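Local coordinates for GTN Reductase (Agrobacterium tumefaciens, PDB 5N6G), which is an FMN-dependent ene-reductase of the Old Yellow Enzyme family, probably reducing activated carbon-carbon double bonds with electrons drawn from NADH or NADPH, at residues A[23-28]-A[97-102]; A[54-59]-A[78-83]; A[175-178]-A[184-187]. All coordinates share one frame; numbering follows the deposited sequence.

Interaction 1: A[23-28]-A[97-102]. With FMN (flavin mononucleotide), chain B; 8OZ (2-Phenylacrylic acid), chain C.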
loop_
_atom_site.group_PDB
_atom_site.type_symbol
_atom_site.label_atom_id
_atom_site.label_comp_id
_atom_site.label_asym_id
_atom_site.label_seq_id
_atom_site.Cartn_x
_atom_site.Cartn_y
_atom_site.Cartn_z
ATOM N N PRO A 23 -4.520 -3.063 1.961
ATOM C CA PRO A 23 -3.298 -3.429 2.695
ATOM C C PRO A 23 -3.432 -3.062 4.166
ATOM O O PRO A 23 -3.864 -1.956 4.503
ATOM C CB PRO A 23 -2.212 -2.597 2.013
ATOM C CG PRO A 23 -2.954 -1.420 1.394
ATOM C CD PRO A 23 -4.285 -1.998 0.969
ATOM N N LEU A 24 -3.060 -3.991 5.046
ATOM C CA LEU A 24 -3.223 -3.790 6.479
ATOM C C LEU A 24 -2.006 -4.312 7.242
ATOM O O LEU A 24 -1.895 -5.519 7.479
ATOM C CB LEU A 24 -4.482 -4.489 6.963
ATOM C CG LEU A 24 -5.797 -4.000 6.356
ATOM C CD1 LEU A 24 -6.840 -5.106 6.448
ATOM C CD2 LEU A 24 -6.231 -2.741 7.077
ATOM N N THR A 25 -1.151 -3.399 7.686
ATOM C CA THR A 25 -0.054 -3.719 8.607
ATOM C C THR A 25 -0.590 -4.261 9.924
ATOM O O THR A 25 -1.419 -3.628 10.592
ATOM C CB THR A 25 0.778 -2.451 8.846
ATOM O OG1 THR A 25 1.420 -2.089 7.621
ATOM C CG2 THR A 25 1.854 -2.657 9.908
ATOM N N ARG A 26 -0.122 -5.455 10.306
ATOM C CA ARG A 26 -0.561 -6.078 11.544
ATOM C C ARG A 26 0.571 -6.406 12.506
ATOM O O ARG A 26 0.288 -6.794 13.634
ATOM C CB ARG A 26 -1.354 -7.374 11.253
ATOM C CG ARG A 26 -2.429 -7.254 10.137
ATOM C CD ARG A 26 -3.519 -6.240 10.447
ATOM N NE ARG A 26 -4.132 -6.505 11.747
ATOM C CZ ARG A 26 -5.124 -7.366 11.959
ATOM N NH1 ARG A 26 -5.664 -8.036 10.948
ATOM N NH2 ARG A 26 -5.580 -7.550 13.176
ATOM N N ASN A 27 1.832 -6.248 12.094
ATOM C CA ASN A 27 3.016 -6.455 12.949
ATOM C C ASN A 27 3.029 -7.815 13.646
ATOM O O ASN A 27 3.289 -7.928 14.857
ATOM C CB ASN A 27 3.126 -5.347 13.990
ATOM C CG ASN A 27 2.977 -3.983 13.392
ATOM O OD1 ASN A 27 1.882 -3.425 13.392
ATOM N ND2 ASN A 27 4.070 -3.431 12.878
ATOM N N ARG A 28 2.791 -8.857 12.863
ATOM C CA ARG A 28 2.744 -10.209 13.389
ATOM C C ARG A 28 3.721 -11.127 12.667
ATOM O O ARG A 28 3.488 -12.332 12.563
ATOM C CB ARG A 28 1.320 -10.733 13.313
ATOM C CG ARG A 28 0.481 -10.191 14.476
ATOM C CD ARG A 28 -0.940 -10.453 14.200
ATOM N NE ARG A 28 -1.893 -10.297 15.299
ATOM C CZ ARG A 28 -2.579 -9.185 15.550
ATOM N NH1 ARG A 28 -2.363 -8.092 14.857
ATOM N NH2 ARG A 28 -3.520 -9.182 16.473
ATOM N N GLN A 97 2.226 -5.515 -1.465
ATOM C CA GLN A 97 2.376 -4.061 -1.378
ATOM C C GLN A 97 3.831 -3.765 -1.034
ATOM O O GLN A 97 4.209 -3.765 0.136
ATOM C CB GLN A 97 1.435 -3.435 -0.349
ATOM C CG GLN A 97 1.518 -1.915 -0.481
ATOM C CD GLN A 97 0.808 -1.114 0.581
ATOM O OE1 GLN A 97 1.014 -1.290 1.785
ATOM N NE2 GLN A 97 0.012 -0.165 0.135
ATOM N N ILE A 98 4.642 -3.478 -2.043
ATOM C CA ILE A 98 6.077 -3.338 -1.820
ATOM C C ILE A 98 6.366 -1.920 -1.333
ATOM O O ILE A 98 5.877 -0.928 -1.891
ATOM C CB ILE A 98 6.881 -3.729 -3.075
ATOM C CG1 ILE A 98 6.557 -2.859 -4.295
ATOM C CG2 ILE A 98 6.664 -5.246 -3.362
ATOM C CD1 ILE A 98 7.460 -3.211 -5.521
ATOM N N TRP A 99 7.149 -1.824 -0.269
ATOM C CA TRP A 99 7.135 -0.670 0.614
ATOM C C TRP A 99 8.544 -0.159 0.892
ATOM O O TRP A 99 9.477 -0.939 1.048
ATOM C CB TRP A 99 6.496 -1.093 1.906
ATOM C CG TRP A 99 6.060 -0.056 2.880
ATOM C CD1 TRP A 99 5.863 1.280 2.673
ATOM C CD2 TRP A 99 5.685 -0.318 4.233
ATOM N NE1 TRP A 99 5.389 1.865 3.831
ATOM C CE2 TRP A 99 5.275 0.905 4.805
ATOM C CE3 TRP A 99 5.659 -1.477 5.015
ATOM C CZ2 TRP A 99 4.831 0.991 6.113
ATOM C CZ3 TRP A 99 5.232 -1.400 6.305
ATOM C CH2 TRP A 99 4.832 -0.171 6.858
ATOM N N HIS A 100 8.683 1.154 0.960
ATOM C CA HIS A 100 9.840 1.798 1.559
ATOM C C HIS A 100 9.308 2.958 2.379
ATOM O O HIS A 100 8.634 3.850 1.849
ATOM C CB HIS A 100 10.860 2.288 0.509
ATOM C CG HIS A 100 12.185 2.647 1.082
ATOM N ND1 HIS A 100 12.346 3.563 2.098
ATOM C CD2 HIS A 100 13.427 2.205 0.771
ATOM C CE1 HIS A 100 13.630 3.648 2.406
ATOM N NE2 HIS A 100 14.307 2.844 1.607
ATOM N N VAL A 101 9.609 2.952 3.668
ATOM C CA VAL A 101 9.060 3.955 4.577
ATOM C C VAL A 101 9.760 5.302 4.537
ATOM O O VAL A 101 9.222 6.274 5.089
ATOM C CB VAL A 101 9.111 3.506 6.044
ATOM C CG1 VAL A 101 8.277 2.258 6.213
ATOM C CG2 VAL A 101 10.541 3.274 6.512
ATOM N N GLY A 102 10.936 5.392 3.933
ATOM C CA GLY A 102 11.693 6.632 4.000
ATOM C C GLY A 102 11.925 7.092 5.422
ATOM O O GLY A 102 12.419 6.347 6.271
HETATM N N1 FMN B . -2.482 1.338 4.209
HETATM C C2 FMN B . -1.451 0.936 3.398
HETATM O O2 FMN B . -1.285 1.419 2.255
HETATM N N3 FMN B . -0.591 -0.048 3.834
HETATM C C4 FMN B . -0.630 -0.670 5.068
HETATM O O4 FMN B . 0.160 -1.572 5.342
HETATM C C4A FMN B . -1.700 -0.217 5.929
HETATM N N5 FMN B . -1.829 -0.781 7.104
HETATM C C5A FMN B . -2.948 -0.456 7.851
HETATM C C6 FMN B . -3.161 -1.129 9.049
HETATM C C7 FMN B . -4.322 -0.928 9.781
HETATM C C7M FMN B . -4.522 -1.707 11.058
HETATM C C8 FMN B . -5.292 -0.030 9.322
HETATM C C8M FMN B . -6.589 0.164 10.058
HETATM C C9 FMN B . -5.075 0.666 8.135
HETATM C C9A FMN B . -3.913 0.449 7.395
HETATM N N10 FMN B . -3.717 1.052 6.134
HETATM C C10 FMN B . -2.607 0.763 5.389
HETATM C "C1'" FMN B . -4.815 1.846 5.562
HETATM C "C2'" FMN B . -5.893 0.941 4.980
HETATM O "O2'" FMN B . -5.389 0.212 3.856
HETATM C "C3'" FMN B . -7.149 1.702 4.551
HETATM O "O3'" FMN B . -6.792 2.726 3.625
HETATM C "C4'" FMN B . -7.904 2.343 5.713
HETATM O "O4'" FMN B . -8.161 1.372 6.731
HETATM C "C5'" FMN B . -9.189 3.013 5.265
HETATM O "O5'" FMN B . -10.097 2.040 4.709
HETATM P P FMN B . -11.401 1.454 5.480
HETATM O O1P FMN B . -12.298 2.649 5.722
HETATM O O2P FMN B . -10.875 0.890 6.789
HETATM O O3P FMN B . -11.956 0.438 4.551
HETATM C C4 8OZ C . -0.848 1.604 10.164
HETATM C C5 8OZ C . 0.204 1.291 10.993
HETATM C C6 8OZ C . 1.475 1.191 10.473
HETATM C C7 8OZ C . 1.695 1.387 9.122
HETATM C C8 8OZ C . 0.195 2.896 6.048
HETATM C C 8OZ C . 1.646 0.922 6.178
HETATM O O 8OZ C . 0.224 2.920 4.841
HETATM C C1 8OZ C . 0.856 1.782 6.803
HETATM C C2 8OZ C . 0.637 1.685 8.273
HETATM C C3 8OZ C . -0.640 1.808 8.812
HETATM O O1 8OZ C . -0.385 3.836 6.755
#
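Pro-23 and Gln-97 touch directly at one end of this contact, and Thr-25 and Trp-99 at the other. In the first pair the pyrrolidine edge packs against the amide, with Pro-23 CG 3.5 Å from Gln-97 NE2. In the second, Thr-25 OG1 lies obliquely by the indole, 4.0 Å from Trp-99 CH2. Both touches are slight; the flavin does most of the joining. Strand 94-99 is the third strand of the eight-stranded TIM barrel, and 23-28 is the loop that follows the first; between them they grip the flavin as in other Old Yellow Enzymes. The hydrogen bonds that tie the two segments together run through the cofactor. Extended, with CG anti to the backbone N (chi1 -172°), Gln-97 pairs its amide with the pyrimidine ring of the flavin through two bonds: OE1 accepts from FMN N3 and NE2 donates to FMN O2, each at 2.9 Å, which fixes the amide rotation. Thr-25 also binds twice, its backbone N donating to FMN N5 at 2.8 Å (165°) and its OG1 to FMN O4 at 2.7 Å; the latter bond is consistent with the way this threonine modulates the flavin's redox potential in Old Yellow Enzymes. Pro-23 O accepts from the ribityl hydroxyl FMN O2'. The ligand lies against the indole: terminal alkene carbon C of 2-phenylacrylic acid is 3.2 Å from Trp-99 CZ2, and Val-101 CG1 sits over one indole face, toward its rim.

Interaction 2: A[54-59]-A[78-83]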
loop_
_atom_site.group_PDB
_atom_site.type_symbol
_atom_site.label_atom_id
_atom_site.label_comp_id
_atom_site.label_asym_id
_atom_site.label_seq_id
_atom_site.Cartn_x
_atom_site.Cartn_y
_atom_site.Cartn_z
ATOM N N GLU A 54 -0.422 -6.537 3.555
ATOM C CA GLU A 54 0.241 -5.546 4.392
ATOM C C GLU A 54 1.482 -5.021 3.689
ATOM O O GLU A 54 2.134 -5.737 2.931
ATOM C CB GLU A 54 0.640 -6.177 5.732
ATOM C CG GLU A 54 1.696 -7.288 5.653
ATOM C CD GLU A 54 1.551 -8.312 6.779
ATOM O OE1 GLU A 54 2.050 -8.069 7.908
ATOM O OE2 GLU A 54 0.931 -9.371 6.532
ATOM N N GLY A 55 1.853 -3.782 3.978
ATOM C CA GLY A 55 3.083 -3.269 3.420
ATOM C C GLY A 55 4.234 -4.195 3.728
ATOM O O GLY A 55 4.380 -4.670 4.867
ATOM N N THR A 56 5.025 -4.499 2.709
ATOM C CA THR A 56 6.134 -5.435 2.843
ATOM C C THR A 56 7.402 -4.782 2.306
ATOM O O THR A 56 7.498 -4.508 1.093
ATOM C CB THR A 56 5.789 -6.759 2.151
ATOM O OG1 THR A 56 6.822 -7.727 2.416
ATOM C CG2 THR A 56 5.574 -6.632 0.677
ATOM N N PRO A 57 8.374 -4.464 3.156
ATOM C CA PRO A 57 9.511 -3.669 2.695
ATOM C C PRO A 57 10.414 -4.407 1.737
ATOM O O PRO A 57 10.639 -5.617 1.841
ATOM C CB PRO A 57 10.238 -3.303 3.995
ATOM C CG PRO A 57 9.099 -3.240 5.001
ATOM C CD PRO A 57 8.226 -4.416 4.617
ATOM N N ILE A 58 10.957 -3.621 0.800
ATOM C CA ILE A 58 11.903 -4.127 -0.196
ATOM C C ILE A 58 13.303 -4.320 0.367
ATOM O O ILE A 58 14.152 -4.956 -0.284
ATOM C CB ILE A 58 11.968 -3.155 -1.389
ATOM C CG1 ILE A 58 12.434 -1.778 -0.909
ATOM C CG2 ILE A 58 10.607 -3.049 -2.063
ATOM C CD1 ILE A 58 12.584 -0.750 -2.033
ATOM N N SER A 59 13.579 -3.795 1.553
ATOM C CA SER A 59 14.913 -3.827 2.131
ATOM C C SER A 59 14.774 -3.520 3.610
ATOM O O SER A 59 13.754 -2.989 4.053
ATOM C CB SER A 59 15.822 -2.789 1.493
ATOM O OG SER A 59 15.287 -1.502 1.775
ATOM N N GLU A 78 10.196 -17.672 1.164
ATOM C CA GLU A 78 9.598 -18.976 1.420
ATOM C C GLU A 78 8.314 -18.838 2.222
ATOM O O GLU A 78 7.318 -19.502 1.933
ATOM C CB GLU A 78 10.597 -19.875 2.163
ATOM C CG GLU A 78 10.038 -21.242 2.519
ATOM C CD GLU A 78 9.681 -22.074 1.293
ATOM O OE1 GLU A 78 10.210 -21.788 0.197
ATOM O OE2 GLU A 78 8.868 -23.015 1.428
ATOM N N GLY A 79 8.317 -17.976 3.243
ATOM C CA GLY A 79 7.104 -17.767 4.017
ATOM C C GLY A 79 5.977 -17.190 3.186
ATOM O O GLY A 79 4.817 -17.578 3.335
ATOM N N TRP A 80 6.293 -16.233 2.308
ATOM C CA TRP A 80 5.267 -15.710 1.418
ATOM C C TRP A 80 4.763 -16.759 0.435
ATOM O O TRP A 80 3.578 -16.734 0.044
ATOM C CB TRP A 80 5.799 -14.516 0.655
ATOM C CG TRP A 80 5.817 -13.226 1.405
ATOM C CD1 TRP A 80 6.910 -12.441 1.640
ATOM C CD2 TRP A 80 4.695 -12.527 1.973
ATOM N NE1 TRP A 80 6.544 -11.305 2.312
ATOM C CE2 TRP A 80 5.195 -11.335 2.543
ATOM C CE3 TRP A 80 3.327 -12.793 2.059
ATOM C CZ2 TRP A 80 4.372 -10.405 3.185
ATOM C CZ3 TRP A 80 2.508 -11.862 2.726
ATOM C CH2 TRP A 80 3.041 -10.692 3.268
ATOM N N LYS A 81 5.640 -17.665 -0.014
ATOM C CA LYS A 81 5.199 -18.696 -0.947
ATOM C C LYS A 81 4.116 -19.570 -0.327
ATOM O O LYS A 81 3.175 -19.978 -1.011
ATOM C CB LYS A 81 6.399 -19.528 -1.404
ATOM C CG LYS A 81 6.086 -20.574 -2.461
ATOM C CD LYS A 81 5.666 -19.932 -3.784
ATOM C CE LYS A 81 5.485 -20.973 -4.887
ATOM N NZ LYS A 81 5.078 -20.347 -6.173
ATOM N N LYS A 82 4.223 -19.872 0.962
ATOM C CA LYS A 82 3.158 -20.633 1.613
ATOM C C LYS A 82 1.841 -19.867 1.569
ATOM O O LYS A 82 0.773 -20.462 1.364
ATOM C CB LYS A 82 3.554 -20.950 3.053
ATOM C CG LYS A 82 2.582 -21.865 3.771
ATOM C CD LYS A 82 2.926 -21.984 5.254
ATOM C CE LYS A 82 2.227 -23.175 5.892
ATOM N NZ LYS A 82 3.179 -24.299 6.166
ATOM N N ILE A 83 1.905 -18.543 1.751
ATOM C CA ILE A 83 0.714 -17.699 1.749
ATOM C C ILE A 83 0.091 -17.633 0.356
ATOM O O ILE A 83 -1.124 -17.812 0.198
ATOM C CB ILE A 83 1.064 -16.300 2.281
ATOM C CG1 ILE A 83 1.350 -16.397 3.781
ATOM C CG2 ILE A 83 -0.060 -15.308 1.974
ATOM C CD1 ILE A 83 1.926 -15.177 4.371
#
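Trp-80, the one residue of 78-83 that reaches 54-59, brings its indole from helix 74-89 to the side chains of Thr-56 and Glu-54. At Trp-80, CG stands beside the backbone N (chi1 -80°), and the ring extends from the helix toward strand 50-57. Thr-56 OG1 lies 3.6 Å from Trp-80 NE1, and Thr-56 CB is 4.0 Å from Trp-80 CZ2, the threonine and the indole running antiparallel alongside one another. Farther round the six-membered ring, Glu-54 OE2 comes within 4.1 Å of Trp-80 CH2, the carboxylate plane turned 85° from the indole. One helical turn on, Ile-83 faces inward to Tyr-42 of helix 36-43 and Ile-94 of the next strand. The contact belongs to the beta-alpha-beta unit 50-57, 74-89, 94-99 of the barrel. Three polar atoms that meet in it are each bonded to a third residue: Trp-80 NE1 to Gly-70 O, Thr-56 OG1 to Pro-69 O and Glu-54 OE2 to Tyr-42 OH. Strand and helix are therefore joined here by van der Waals packing, while NE1, OG1 and OE2 find their partners in the loop at 69-70 and in helix 36-43.

Interaction 3: A[175-178]-A[184-187]. With FMN (flavin mononucleotide), chain B; 8OZ (2-Phenylacrylic acid), chain C.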
loop_
_atom_site.group_PDB
_atom_site.type_symbol
_atom_site.label_atom_id
_atom_site.label_comp_id
_atom_site.label_asym_id
_atom_site.label_seq_id
_atom_site.Cartn_x
_atom_site.Cartn_y
_atom_site.Cartn_z
ATOM N N VAL A 175 2.333 -6.800 -7.925
ATOM C CA VAL A 175 2.678 -5.929 -6.811
ATOM C C VAL A 175 1.846 -4.661 -6.869
ATOM O O VAL A 175 1.449 -4.187 -7.941
ATOM C CB VAL A 175 4.170 -5.539 -6.769
ATOM C CG1 VAL A 175 5.050 -6.789 -6.737
ATOM C CG2 VAL A 175 4.568 -4.630 -7.916
ATOM N N GLU A 176 1.621 -4.097 -5.696
ATOM C CA GLU A 176 1.136 -2.737 -5.540
ATOM C C GLU A 176 2.282 -1.904 -4.985
ATOM O O GLU A 176 2.747 -2.157 -3.870
ATOM C CB GLU A 176 -0.073 -2.672 -4.606
ATOM C CG GLU A 176 -0.554 -1.252 -4.341
ATOM C CD GLU A 176 -1.824 -1.183 -3.497
ATOM O OE1 GLU A 176 -2.956 -1.349 -4.042
ATOM O OE2 GLU A 176 -1.688 -0.916 -2.281
ATOM N N ILE A 177 2.725 -0.910 -5.740
ATOM C CA ILE A 177 3.747 -0.005 -5.227
ATOM C C ILE A 177 3.103 0.898 -4.183
ATOM O O ILE A 177 2.133 1.601 -4.466
ATOM C CB ILE A 177 4.365 0.818 -6.365
ATOM C CG1 ILE A 177 5.148 -0.065 -7.325
ATOM C CG2 ILE A 177 5.268 1.878 -5.805
ATOM C CD1 ILE A 177 5.355 0.566 -8.709
ATOM N N HIS A 178 3.641 0.897 -2.964
ATOM C CA HIS A 178 3.151 1.802 -1.925
ATOM C C HIS A 178 3.657 3.211 -2.194
ATOM O O HIS A 178 4.805 3.547 -1.883
ATOM C CB HIS A 178 3.594 1.342 -0.549
ATOM C CG HIS A 178 2.796 1.930 0.568
ATOM N ND1 HIS A 178 2.121 3.127 0.460
ATOM C CD2 HIS A 178 2.548 1.471 1.820
ATOM C CE1 HIS A 178 1.472 3.369 1.586
ATOM N NE2 HIS A 178 1.727 2.387 2.433
ATOM N N LEU A 184 8.115 6.868 1.502
ATOM C CA LEU A 184 9.237 7.449 0.747
ATOM C C LEU A 184 8.779 8.132 -0.539
ATOM O O LEU A 184 9.225 9.244 -0.840
ATOM C CB LEU A 184 10.281 6.389 0.421
ATOM C CG LEU A 184 11.516 6.922 -0.330
ATOM C CD1 LEU A 184 12.323 7.857 0.544
ATOM C CD2 LEU A 184 12.387 5.761 -0.858
ATOM N N ILE A 185 7.981 7.449 -1.358
ATOM C CA ILE A 185 7.629 8.019 -2.654
ATOM C C ILE A 185 6.841 9.300 -2.451
ATOM O O ILE A 185 7.071 10.300 -3.145
ATOM C CB ILE A 185 6.870 6.996 -3.512
ATOM C CG1 ILE A 185 7.792 5.812 -3.839
ATOM C CG2 ILE A 185 6.412 7.629 -4.827
ATOM C CD1 ILE A 185 7.114 4.645 -4.537
ATOM N N GLU A 186 5.918 9.300 -1.489
ATOM C CA GLU A 186 5.144 10.501 -1.182
ATOM C C GLU A 186 6.015 11.616 -0.639
ATOM O O GLU A 186 5.720 12.800 -0.845
ATOM C CB GLU A 186 4.056 10.221 -0.150
ATOM C CG GLU A 186 2.726 10.046 -0.738
ATOM C CD GLU A 186 1.573 10.482 0.169
ATOM O OE1 GLU A 186 1.750 11.034 1.297
ATOM O OE2 GLU A 186 0.456 10.243 -0.302
ATOM N N GLN A 187 7.056 11.264 0.110
ATOM C CA GLN A 187 7.980 12.271 0.623
ATOM C C GLN A 187 8.649 13.043 -0.515
ATOM O O GLN A 187 8.849 14.259 -0.424
ATOM C CB GLN A 187 9.023 11.607 1.528
ATOM C CG GLN A 187 8.463 11.121 2.855
ATOM C CD GLN A 187 9.289 10.015 3.510
ATOM O OE1 GLN A 187 10.516 10.009 3.440
ATOM N NE2 GLN A 187 8.608 9.104 4.188
HETATM N N1 FMN B . -2.482 1.338 4.209
HETATM C C2 FMN B . -1.451 0.936 3.398
HETATM O O2 FMN B . -1.285 1.419 2.255
HETATM N N3 FMN B . -0.591 -0.048 3.834
HETATM C C4 FMN B . -0.630 -0.670 5.068
HETATM O O4 FMN B . 0.160 -1.572 5.342
HETATM C C4A FMN B . -1.700 -0.217 5.929
HETATM N N5 FMN B . -1.829 -0.781 7.104
HETATM C C5A FMN B . -2.948 -0.456 7.851
HETATM C C6 FMN B . -3.161 -1.129 9.049
HETATM C C7 FMN B . -4.322 -0.928 9.781
HETATM C C7M FMN B . -4.522 -1.707 11.058
HETATM C C8 FMN B . -5.292 -0.030 9.322
HETATM C C8M FMN B . -6.589 0.164 10.058
HETATM C C9 FMN B . -5.075 0.666 8.135
HETATM C C9A FMN B . -3.913 0.449 7.395
HETATM N N10 FMN B . -3.717 1.052 6.134
HETATM C C10 FMN B . -2.607 0.763 5.389
HETATM C "C1'" FMN B . -4.815 1.846 5.562
HETATM C "C2'" FMN B . -5.893 0.941 4.980
HETATM O "O2'" FMN B . -5.389 0.212 3.856
HETATM C "C3'" FMN B . -7.149 1.702 4.551
HETATM O "O3'" FMN B . -6.792 2.726 3.625
HETATM C "C4'" FMN B . -7.904 2.343 5.713
HETATM O "O4'" FMN B . -8.161 1.372 6.731
HETATM C "C5'" FMN B . -9.189 3.013 5.265
HETATM O "O5'" FMN B . -10.097 2.040 4.709
HETATM P P FMN B . -11.401 1.454 5.480
HETATM O O1P FMN B . -12.298 2.649 5.722
HETATM O O2P FMN B . -10.875 0.890 6.789
HETATM O O3P FMN B . -11.956 0.438 4.551
HETATM C C4 8OZ C . -0.848 1.604 10.164
HETATM C C5 8OZ C . 0.204 1.291 10.993
HETATM C C6 8OZ C . 1.475 1.191 10.473
HETATM C C7 8OZ C . 1.695 1.387 9.122
HETATM C C8 8OZ C . 0.195 2.896 6.048
HETATM C C 8OZ C . 1.646 0.922 6.178
HETATM O O 8OZ C . 0.224 2.920 4.841
HETATM C C1 8OZ C . 0.856 1.782 6.803
HETATM C C2 8OZ C . 0.637 1.685 8.273
HETATM C C3 8OZ C . -0.640 1.808 8.812
HETATM O O1 8OZ C . -0.385 3.836 6.755
HETATM O O HOH W 1 6.861 4.781 -0.391
#
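Ile-177 and Ile-185 meet through their methyl groups, the CG2 branch of the first lying 3.6 Å from the CD1 tip of the second where the two side chains cross at about a right angle. The same Ile-185 CD1 lies 3.7 Å from His-178 O, resting against the last carbonyl of strand 174-178. A water bridges the two segments, 2.8 Å from His-178 O, to which it probably donates, and accepting from Ile-185 N at 3.1 Å, so that the strand end is linked to the first turn of helix 184-189. From the same strand end the side chain of His-178 leads into the active site. Its CB carries the imidazole with CG anti to the backbone N (chi1 -161°), which sends the ring to the flavin and the ligand. On one flank of the ring ND1 is bonded to the backbone N of Ala-180, an anchor that limits rotation. On the other, CD2 passes FMN O2 at 3.9 Å. CE1 comes nearer to that oxygen, at 3.4 Å. At the tip, NE2 donates to carboxylate oxygen O of 2-phenylacrylic acid at 2.9 Å (152°), with the acceptor at the ring edge near its plane; NE2 also lies 3.2 Å from FMN O2, which sits oblique to the ring. Asn-181 ND2 also bonds to the ligand, and the two residues match the pair that holds the substrate's activating group in Old Yellow Enzymes. Trp-99 stacks on the His-178 ring and Tyr-183 meets it edge-to-face. Strand 174-178 is the fourth of the barrel, flanked by 94-99 and 227-231; outside it Ile-177 packs on Val-215 and Ile-185 on Leu-211, both of helix 204-222, with Ile-185 also touching Tyr-160 of helix 150-169.

Overall arrangement
All three contacts are buried, none at the surface, but they occupy different layers of the barrel. Interactions 1 and 3 lie about 7 Å, centre to centre, from the middle of the chain and share the flavin and the ligand; interaction 2 lies about 13 Å out, between the barrel wall and its helical coat. Strands 50-57, 94-99 and 174-178 are neighbours, so interaction 1 stands between the others: Gln-97 O meets Thr-56 N at 2.8 Å, and Ile-98 N meets Glu-176 O at 2.9 Å. Chemistry follows position, with cofactor hydrogen bonds in interaction 1, an indole packed against polar side chains that bond to third residues in interaction 2, and methyls, a water and a ligand-binding histidine in interaction 3.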